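MSHA biogenesis protein MshE (Vibrio cholerae, PDB 5HTL) binds the bacterial second messenger cyclic di-GMP with high affinity through its N-terminal MshEN region and probably serves in the biogenesis of the MSHA pilus. Local coordinates at residues A[53-58]-A[131-136]; A[104-109]-A[127-132]. All coordinates share one frame; numbering follows the deposited sequence.

Interaction 1 (A[53-58]-A[131-136]). With C2E (9,9'-[(2R,3R,3aS,5S,7aR,9R,10R,10aS,12S,14aR)-3,5,10,12-tetrahydroxy-5,12-dioxidooctahydro-2H,7H-difuro[3,2-d:3',2'-j][1,3,7,9,2,8]tetraoxadiphosphacyclododecine-2,9-diyl]bis(2-amino-1,9-dihydro-6H-purin-6-one)), chain C.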
loop_
_atom_site.group_PDB
_atom_site.type_symbol
_atom_site.label_atom_id
_atom_site.label_comp_id
_atom_site.label_asym_id
_atom_site.label_seq_id
_atom_site.Cartn_x
_atom_site.Cartn_y
_atom_site.Cartn_z
ATOM N N GLN A 53 -8.013 -17.521 -0.131
ATOM C CA GLN A 53 -6.646 -17.555 0.379
ATOM C C GLN A 53 -5.707 -16.713 -0.462
ATOM O O GLN A 53 -4.893 -15.962 0.081
ATOM C CB GLN A 53 -6.118 -18.985 0.417
ATOM C CG GLN A 53 -6.695 -19.848 1.511
ATOM C CD GLN A 53 -6.212 -21.272 1.399
ATOM O OE1 GLN A 53 -6.189 -21.846 0.306
ATOM N NE2 GLN A 53 -5.819 -21.854 2.521
ATOM N N LEU A 54 -5.803 -16.841 -1.779
ATOM C CA LEU A 54 -4.987 -16.017 -2.667
ATOM C C LEU A 54 -5.216 -14.519 -2.439
ATOM O O LEU A 54 -4.255 -13.751 -2.344
ATOM C CB LEU A 54 -5.218 -16.390 -4.131
ATOM C CG LEU A 54 -4.451 -15.545 -5.162
ATOM C CD1 LEU A 54 -2.942 -15.624 -4.887
ATOM C CD2 LEU A 54 -4.795 -15.974 -6.587
ATOM N N LEU A 55 -6.484 -14.121 -2.349
ATOM C CA LEU A 55 -6.863 -12.741 -2.065
ATOM C C LEU A 55 -6.191 -12.232 -0.786
ATOM O O LEU A 55 -5.541 -11.171 -0.773
ATOM C CB LEU A 55 -8.388 -12.676 -1.918
ATOM C CG LEU A 55 -9.074 -11.355 -1.570
ATOM C CD1 LEU A 55 -9.276 -10.515 -2.804
ATOM C CD2 LEU A 55 -10.404 -11.630 -0.919
ATOM N N ASN A 56 -6.321 -13.008 0.283
ATOM C CA ASN A 56 -5.793 -12.611 1.575
ATOM C C ASN A 56 -4.264 -12.514 1.599
ATOM O O ASN A 56 -3.700 -11.621 2.228
ATOM C CB ASN A 56 -6.283 -13.567 2.670
ATOM C CG ASN A 56 -7.775 -13.438 2.940
ATOM O OD1 ASN A 56 -8.364 -12.374 2.755
ATOM N ND2 ASN A 56 -8.390 -14.530 3.379
ATOM N N PHE A 57 -3.588 -13.433 0.919
ATOM C CA PHE A 57 -2.129 -13.420 0.933
ATOM C C PHE A 57 -1.486 -12.478 -0.074
ATOM O O PHE A 57 -0.386 -11.981 0.175
ATOM C CB PHE A 57 -1.563 -14.845 0.911
ATOM C CG PHE A 57 -1.820 -15.573 2.187
ATOM C CD1 PHE A 57 -1.042 -15.315 3.294
ATOM C CD2 PHE A 57 -2.883 -16.439 2.308
ATOM C CE1 PHE A 57 -1.283 -15.955 4.492
ATOM C CE2 PHE A 57 -3.140 -17.072 3.510
ATOM C CZ PHE A 57 -2.338 -16.825 4.596
ATOM N N LEU A 58 -2.172 -12.196 -1.180
ATOM C CA LEU A 58 -1.753 -11.095 -2.048
ATOM C C LEU A 58 -1.830 -9.789 -1.261
ATOM O O LEU A 58 -0.921 -8.963 -1.317
ATOM C CB LEU A 58 -2.644 -11.011 -3.287
ATOM C CG LEU A 58 -2.334 -11.998 -4.407
ATOM C CD1 LEU A 58 -3.372 -11.897 -5.521
ATOM C CD2 LEU A 58 -0.931 -11.767 -4.952
ATOM N N ILE A 131 -7.628 -4.180 -2.127
ATOM C CA ILE A 131 -8.033 -5.307 -2.956
ATOM C C ILE A 131 -9.468 -5.744 -2.623
ATOM O O ILE A 131 -9.895 -5.712 -1.456
ATOM C CB ILE A 131 -7.007 -6.482 -2.846
ATOM C CG1 ILE A 131 -7.273 -7.551 -3.910
ATOM C CG2 ILE A 131 -7.003 -7.095 -1.458
ATOM C CD1 ILE A 131 -6.176 -8.606 -4.000
ATOM N N ALA A 132 -10.219 -6.124 -3.650
ATOM C CA ALA A 132 -11.550 -6.686 -3.453
ATOM C C ALA A 132 -11.722 -7.850 -4.417
ATOM O O ALA A 132 -11.055 -7.901 -5.447
ATOM C CB ALA A 132 -12.610 -5.616 -3.700
ATOM N N PRO A 133 -12.609 -8.800 -4.089
ATOM C CA PRO A 133 -12.904 -9.861 -5.058
ATOM C C PRO A 133 -13.463 -9.317 -6.369
ATOM O O PRO A 133 -14.221 -8.335 -6.384
ATOM C CB PRO A 133 -13.967 -10.699 -4.346
ATOM C CG PRO A 133 -13.743 -10.425 -2.891
ATOM C CD PRO A 133 -13.306 -9.004 -2.806
ATOM N N GLU A 134 -13.080 -9.950 -7.474
ATOM C CA GLU A 134 -13.506 -9.493 -8.789
ATOM C C GLU A 134 -15.023 -9.437 -8.921
ATOM O O GLU A 134 -15.557 -8.492 -9.500
ATOM C CB GLU A 134 -12.887 -10.365 -9.881
ATOM C CG GLU A 134 -13.010 -9.802 -11.276
ATOM C CD GLU A 134 -12.181 -10.594 -12.266
ATOM O OE1 GLU A 134 -10.939 -10.461 -12.237
ATOM O OE2 GLU A 134 -12.771 -11.359 -13.054
ATOM N N LYS A 135 -15.716 -10.421 -8.349
ATOM C CA LYS A 135 -17.180 -10.445 -8.415
ATOM C C LYS A 135 -17.749 -9.191 -7.771
ATOM O O LYS A 135 -18.675 -8.576 -8.299
ATOM C CB LYS A 135 -17.741 -11.687 -7.722
ATOM C CG LYS A 135 -19.255 -11.851 -7.886
ATOM C CD LYS A 135 -19.789 -13.048 -7.103
ATOM C CE LYS A 135 -21.255 -13.334 -7.430
ATOM N NZ LYS A 135 -21.804 -14.470 -6.626
ATOM N N GLN A 136 -17.174 -8.785 -6.643
ATOM C CA GLN A 136 -17.636 -7.577 -5.969
ATOM C C GLN A 136 -17.363 -6.300 -6.745
ATOM O O GLN A 136 -18.175 -5.371 -6.715
ATOM C CB GLN A 136 -17.031 -7.476 -4.579
ATOM C CG GLN A 136 -17.567 -8.521 -3.627
ATOM C CD GLN A 136 -17.161 -8.231 -2.212
ATOM O OE1 GLN A 136 -16.248 -7.439 -1.980
ATOM N NE2 GLN A 136 -17.829 -8.862 -1.253
HETATM P P1 C2E C . 6.260 -12.344 -6.865
HETATM O O2P C2E C . 5.551 -13.060 -5.742
HETATM O O1P C2E C . 7.370 -11.441 -6.369
HETATM O "O5'" C2E C . 6.825 -13.437 -7.856
HETATM C "C5'" C2E C . 7.421 -13.189 -9.099
HETATM C "C4'" C2E C . 7.619 -14.376 -9.924
HETATM O "O4'" C2E C . 8.489 -15.274 -9.304
HETATM C "C3'" C2E C . 6.337 -15.131 -10.137
HETATM O "O3'" C2E C . 5.732 -14.727 -11.341
HETATM C "C2'" C2E C . 6.714 -16.474 -10.094
HETATM O "O2'" C2E C . 6.966 -16.967 -11.427
HETATM C "C1'" C2E C . 7.939 -16.558 -9.262
HETATM N N9 C2E C . 7.625 -16.850 -7.897
HETATM C C8 C2E C . 6.734 -16.475 -6.984
HETATM N N7 C2E C . 7.047 -17.134 -5.861
HETATM C C5 C2E C . 8.143 -17.917 -6.087
HETATM C C6 C2E C . 8.861 -18.779 -5.250
HETATM O O6 C2E C . 8.490 -18.959 -3.967
HETATM N N1 C2E C . 9.917 -19.436 -5.743
HETATM C C2 C2E C . 10.284 -19.253 -7.014
HETATM N N2 C2E C . 11.420 -19.984 -7.481
HETATM N N3 C2E C . 9.628 -18.429 -7.861
HETATM C C4 C2E C . 8.546 -17.743 -7.430
HETATM P P11 C2E C . 4.148 -14.609 -11.467
HETATM O O21 C2E C . 3.759 -14.353 -12.914
HETATM O O11 C2E C . 3.566 -15.927 -11.046
HETATM O O5A C2E C . 3.569 -13.548 -10.480
HETATM C C5A C2E C . 3.904 -12.174 -10.577
HETATM C C4A C2E C . 3.590 -11.366 -9.426
HETATM O O4A C2E C . 2.132 -11.252 -9.275
HETATM C C3A C2E C . 4.048 -11.964 -8.153
HETATM O O3A C2E C . 5.262 -11.422 -7.674
HETATM C C2A C2E C . 2.956 -11.735 -7.186
HETATM O O2A C2E C . 3.062 -10.553 -6.500
HETATM C C1A C2E C . 1.713 -11.680 -8.000
HETATM N N91 C2E C . 0.970 -12.915 -8.217
HETATM C C81 C2E C . 1.422 -14.184 -8.242
HETATM N N71 C2E C . 0.404 -15.019 -8.516
HETATM C C51 C2E C . -0.717 -14.275 -8.678
HETATM C C61 C2E C . -2.057 -14.543 -8.977
HETATM O O61 C2E C . -2.518 -15.830 -9.192
HETATM N N11 C2E C . -2.923 -13.534 -9.060
HETATM C C21 C2E C . -2.532 -12.278 -8.868
HETATM N N21 C2E C . -3.527 -11.287 -8.974
HETATM N N31 C2E C . -1.262 -11.962 -8.589
HETATM C C41 C2E C . -0.347 -12.950 -8.493
#
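Leu55 and Ile131 meet because each carries its first side-chain branch anti to its own backbone N, Leu55 CG at chi1 178° and Ile131 CG1 at chi1 -169°. With chi2 of Ile131 also extended (171°), its chain reaches straight to the helix, and the two side chains run antiparallel alongside one another. Leu55 CD1 does most of the touching: it lies 3.7 Å from Ile131 CG1 and also packs on the peptide link ahead of the proline, 4.0 Å from Pro133 N. The other methyl, Leu55 CD2, meets Pro133 CG of the proline ring, 4.1 Å away. Pro133 is the N-cap residue of helix 134-144, which places this leucine at the start of that helix. One turn on, Leu58 CB adds a looser touch to Ile131 CD1 at 4.3 Å. No hydrogen bond crosses the contact; it is held by apolar packing.

Helix 51-62 has a second job here. Leu58 CD1 packs on a guanine of cyclic di-GMP, 3.5 Å from C2E C21, and Leu54 CD2 approaches C2E O61 of the same base. Leu54 also packs against helices 10-16 and 39-45, while Ile131 is held by backbone bonds to Pro65 and Ile67. The contact thus seats the ligand-binding helix 51-62 against the end of strand 126-131 and the turn into helix 134-144.

Interaction 2 (A[104-109]-A[127-132]); sequences IAMSDP and FEFVIA. With C2E (9,9'-[(2R,3R,3aS,5S,7aR,9R,10R,10aS,12S,14aR)-3,5,10,12-tetrahydroxy-5,12-dioxidooctahydro-2H,7H-difuro[3,2-d:3',2'-j][1,3,7,9,2,8]tetraoxadiphosphacyclododecine-2,9-diyl]bis(2-amino-1,9-dihydro-6H-purin-6-one)), chain C.
Ile104 and Phe129 face each other in a parallel pairing, and Ile104 is a good side chain to follow outward. Its CB lies beside Glu128 O, at 4.1 Å, and 4.2 Å from Phe129 CD1. With CG1 anti to the carbonyl carbon (chi1 -58°) and the chain then extended, CD1 lands over one face of the Phe127 ring, a CH-pi contact 4.1 Å from the ring centroid. Ile104 thus touches both aromatic side chains.

On the same face of the sheet, Met106, built as selenomethionine, runs alongside Phe129 and points the same way. Its SE is 3.7 Å from Phe129 CE1 and oblique to the ring, a Met-aromatic contact. Ala105 and Val130 pair on the other face, CB to CG2. The backbones are zipped by four bonds: Ile104 N to Glu128 O, Val130 N to Ile104 O, Met106 N to Val130 O, and the longest of the four, Ala132 N to Met106 O (3.2 Å). Past the last bond, one water donates to both Ser107 O and Ala132 O, linking the two chain segments just beyond the strand ends.

Where strand 101-106 ends, Pro109 CD packs on Ile131 CD1 at 3.8 Å, and Asp108 OD1 accepts a hydrogen bond from cyclic di-GMP, 2.9 Å from C2E N21. Strand 101-106, helix 112-121 and strand 126-131 make a beta-alpha-beta unit, in which Leu118 of the helix packs on Ile104 and Phe129; strand 92-98 flanks 101-106 on its other side, antiparallel.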
loop_
_atom_site.group_PDB
_atom_site.type_symbol
_atom_site.label_atom_id
_atom_site.label_comp_id
_atom_site.label_asym_id
_atom_site.label_seq_id
_atom_site.Cartn_x
_atom_site.Cartn_y
_atom_site.Cartn_z
ATOM N N ILE A 104 -8.520 3.498 -4.380
ATOM C CA ILE A 104 -8.929 2.696 -5.525
ATOM C C ILE A 104 -8.932 1.217 -5.165
ATOM O O ILE A 104 -7.912 0.661 -4.754
ATOM C CB ILE A 104 -7.992 2.928 -6.733
ATOM C CG1 ILE A 104 -7.986 4.415 -7.124
ATOM C CG2 ILE A 104 -8.409 2.054 -7.923
ATOM C CD1 ILE A 104 -7.188 4.728 -8.377
ATOM N N ALA A 105 -10.094 0.591 -5.332
ATOM C CA ALA A 105 -10.218 -0.858 -5.157
ATOM C C ALA A 105 -9.891 -1.552 -6.467
ATOM O O ALA A 105 -10.414 -1.175 -7.510
ATOM C CB ALA A 105 -11.624 -1.221 -4.691
HETATM N N MSE A 106 -9.002 -2.536 -6.437
HETATM C CA MSE A 106 -8.679 -3.308 -7.637
HETATM C C MSE A 106 -8.784 -4.785 -7.362
HETATM O O MSE A 106 -8.541 -5.232 -6.245
HETATM C CB MSE A 106 -7.254 -3.019 -8.093
HETATM C CG MSE A 106 -7.028 -1.613 -8.548
HETATM SE SE MSE A 106 -5.216 -1.442 -9.186
HETATM C CE MSE A 106 -5.346 -2.465 -10.823
ATOM N N SER A 107 -9.119 -5.555 -8.388
ATOM C CA SER A 107 -9.138 -7.005 -8.263
ATOM C C SER A 107 -7.707 -7.529 -8.308
ATOM O O SER A 107 -7.388 -8.546 -7.694
ATOM C CB SER A 107 -9.940 -7.625 -9.400
ATOM O OG SER A 107 -9.171 -7.654 -10.575
ATOM N N ASP A 108 -6.838 -6.825 -9.024
ATOM C CA ASP A 108 -5.437 -7.229 -9.112
ATOM C C ASP A 108 -4.481 -6.046 -8.970
ATOM O O ASP A 108 -4.002 -5.504 -9.954
ATOM C CB ASP A 108 -5.176 -7.987 -10.418
ATOM C CG ASP A 108 -3.784 -8.575 -10.481
ATOM O OD1 ASP A 108 -3.055 -8.486 -9.476
ATOM O OD2 ASP A 108 -3.432 -9.128 -11.548
ATOM N N PRO A 109 -4.185 -5.643 -7.729
ATOM C CA PRO A 109 -3.254 -4.526 -7.537
ATOM C C PRO A 109 -1.807 -4.887 -7.911
ATOM O O PRO A 109 -0.980 -3.989 -8.019
ATOM C CB PRO A 109 -3.382 -4.212 -6.035
ATOM C CG PRO A 109 -4.021 -5.411 -5.436
ATOM C CD PRO A 109 -4.872 -6.026 -6.488
ATOM N N PHE A 127 -2.658 7.634 -5.519
ATOM C CA PHE A 127 -3.549 6.517 -5.200
ATOM C C PHE A 127 -3.225 5.802 -3.891
ATOM O O PHE A 127 -2.065 5.626 -3.527
ATOM C CB PHE A 127 -3.533 5.456 -6.312
ATOM C CG PHE A 127 -3.569 6.013 -7.705
ATOM C CD1 PHE A 127 -2.733 5.489 -8.683
ATOM C CD2 PHE A 127 -4.442 7.028 -8.049
ATOM C CE1 PHE A 127 -2.756 5.984 -9.975
ATOM C CE2 PHE A 127 -4.466 7.535 -9.338
ATOM C CZ PHE A 127 -3.623 7.008 -10.301
ATOM N N GLU A 128 -4.274 5.371 -3.202
ATOM C CA GLU A 128 -4.150 4.356 -2.173
ATOM C C GLU A 128 -4.892 3.137 -2.700
ATOM O O GLU A 128 -6.046 3.262 -3.099
ATOM C CB GLU A 128 -4.800 4.821 -0.868
ATOM C CG GLU A 128 -4.218 6.086 -0.262
ATOM C CD GLU A 128 -4.946 6.490 1.009
ATOM O OE1 GLU A 128 -4.956 7.694 1.335
ATOM O OE2 GLU A 128 -5.519 5.599 1.672
ATOM N N PHE A 129 -4.243 1.973 -2.692
ATOM C CA PHE A 129 -4.848 0.757 -3.245
ATOM C C PHE A 129 -5.392 -0.173 -2.178
ATOM O O PHE A 129 -4.800 -0.339 -1.110
ATOM C CB PHE A 129 -3.853 -0.028 -4.110
ATOM C CG PHE A 129 -3.407 0.699 -5.345
ATOM C CD1 PHE A 129 -4.297 0.962 -6.372
ATOM C CD2 PHE A 129 -2.088 1.104 -5.483
ATOM C CE1 PHE A 129 -3.876 1.628 -7.523
ATOM C CE2 PHE A 129 -1.665 1.768 -6.621
ATOM C CZ PHE A 129 -2.561 2.029 -7.638
ATOM N N VAL A 130 -6.523 -0.792 -2.485
ATOM C CA VAL A 130 -7.079 -1.862 -1.676
ATOM C C VAL A 130 -7.520 -2.964 -2.630
ATOM O O VAL A 130 -7.714 -2.726 -3.821
ATOM C CB VAL A 130 -8.255 -1.380 -0.790
ATOM C CG1 VAL A 130 -7.830 -0.200 0.098
ATOM C CG2 VAL A 130 -9.452 -0.989 -1.626
ATOM N N ILE A 131 -7.628 -4.180 -2.127
ATOM C CA ILE A 131 -8.033 -5.307 -2.956
ATOM C C ILE A 131 -9.468 -5.744 -2.623
ATOM O O ILE A 131 -9.895 -5.712 -1.456
ATOM C CB ILE A 131 -7.007 -6.482 -2.846
ATOM C CG1 ILE A 131 -7.273 -7.551 -3.910
ATOM C CG2 ILE A 131 -7.003 -7.095 -1.458
ATOM C CD1 ILE A 131 -6.176 -8.606 -4.000
ATOM N N ALA A 132 -10.219 -6.124 -3.650
ATOM C CA ALA A 132 -11.550 -6.686 -3.453
ATOM C C ALA A 132 -11.722 -7.850 -4.417
ATOM O O ALA A 132 -11.055 -7.901 -5.447
ATOM C CB ALA A 132 -12.610 -5.616 -3.700
HETATM P P1 C2E C . 6.260 -12.344 -6.865
HETATM O O2P C2E C . 5.551 -13.060 -5.742
HETATM O O1P C2E C . 7.370 -11.441 -6.369
HETATM O "O5'" C2E C . 6.825 -13.437 -7.856
HETATM C "C5'" C2E C . 7.421 -13.189 -9.099
HETATM C "C4'" C2E C . 7.619 -14.376 -9.924
HETATM O "O4'" C2E C . 8.489 -15.274 -9.304
HETATM C "C3'" C2E C . 6.337 -15.131 -10.137
HETATM O "O3'" C2E C . 5.732 -14.727 -11.341
HETATM C "C2'" C2E C . 6.714 -16.474 -10.094
HETATM O "O2'" C2E C . 6.966 -16.967 -11.427
HETATM C "C1'" C2E C . 7.939 -16.558 -9.262
HETATM N N9 C2E C . 7.625 -16.850 -7.897
HETATM C C8 C2E C . 6.734 -16.475 -6.984
HETATM N N7 C2E C . 7.047 -17.134 -5.861
HETATM C C5 C2E C . 8.143 -17.917 -6.087
HETATM C C6 C2E C . 8.861 -18.779 -5.250
HETATM O O6 C2E C . 8.490 -18.959 -3.967
HETATM N N1 C2E C . 9.917 -19.436 -5.743
HETATM C C2 C2E C . 10.284 -19.253 -7.014
HETATM N N2 C2E C . 11.420 -19.984 -7.481
HETATM N N3 C2E C . 9.628 -18.429 -7.861
HETATM C C4 C2E C . 8.546 -17.743 -7.430
HETATM P P11 C2E C . 4.148 -14.609 -11.467
HETATM O O21 C2E C . 3.759 -14.353 -12.914
HETATM O O11 C2E C . 3.566 -15.927 -11.046
HETATM O O5A C2E C . 3.569 -13.548 -10.480
HETATM C C5A C2E C . 3.904 -12.174 -10.577
HETATM C C4A C2E C . 3.590 -11.366 -9.426
HETATM O O4A C2E C . 2.132 -11.252 -9.275
HETATM C C3A C2E C . 4.048 -11.964 -8.153
HETATM O O3A C2E C . 5.262 -11.422 -7.674
HETATM C C2A C2E C . 2.956 -11.735 -7.186
HETATM O O2A C2E C . 3.062 -10.553 -6.500
HETATM C C1A C2E C . 1.713 -11.680 -8.000
HETATM N N91 C2E C . 0.970 -12.915 -8.217
HETATM C C81 C2E C . 1.422 -14.184 -8.242
HETATM N N71 C2E C . 0.404 -15.019 -8.516
HETATM C C51 C2E C . -0.717 -14.275 -8.678
HETATM C C61 C2E C . -2.057 -14.543 -8.977
HETATM O O61 C2E C . -2.518 -15.830 -9.192
HETATM N N11 C2E C . -2.923 -13.534 -9.060
HETATM C C21 C2E C . -2.532 -12.278 -8.868
HETATM N N21 C2E C . -3.527 -11.287 -8.974
HETATM N N31 C2E C . -1.262 -11.962 -8.589
HETATM C C41 C2E C . -0.347 -12.950 -8.493
HETATM O O HOH W 1 -9.166 -9.921 -6.246
#

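Overall arrangement
Interactions 1 and 2 lie with their centres about 10 Å apart and share Ile131 and Ala132, where strand 126-131 gives way to helix 134-144. Ile131 joins them: in interaction 1 it meets helix 51-62, in interaction 2 the last residue of strand 101-106 and the turn after it. Both contacts reach the same guanine of one cyclic di-GMP, which Leu54 and Leu58 approach from the helix while Asp108 takes its exocyclic amine from the sheet side. Gln61, Leu10, Leu39, Gln32 and Arg38 bind the ligand as well. The two contacts join helix 51-62 to the three-stranded sheet. The side chain of Val130 is about 7 Å from another bound C2E, which contacts Ser63, Leu64 and Pro65; Pro65 packs on Val130.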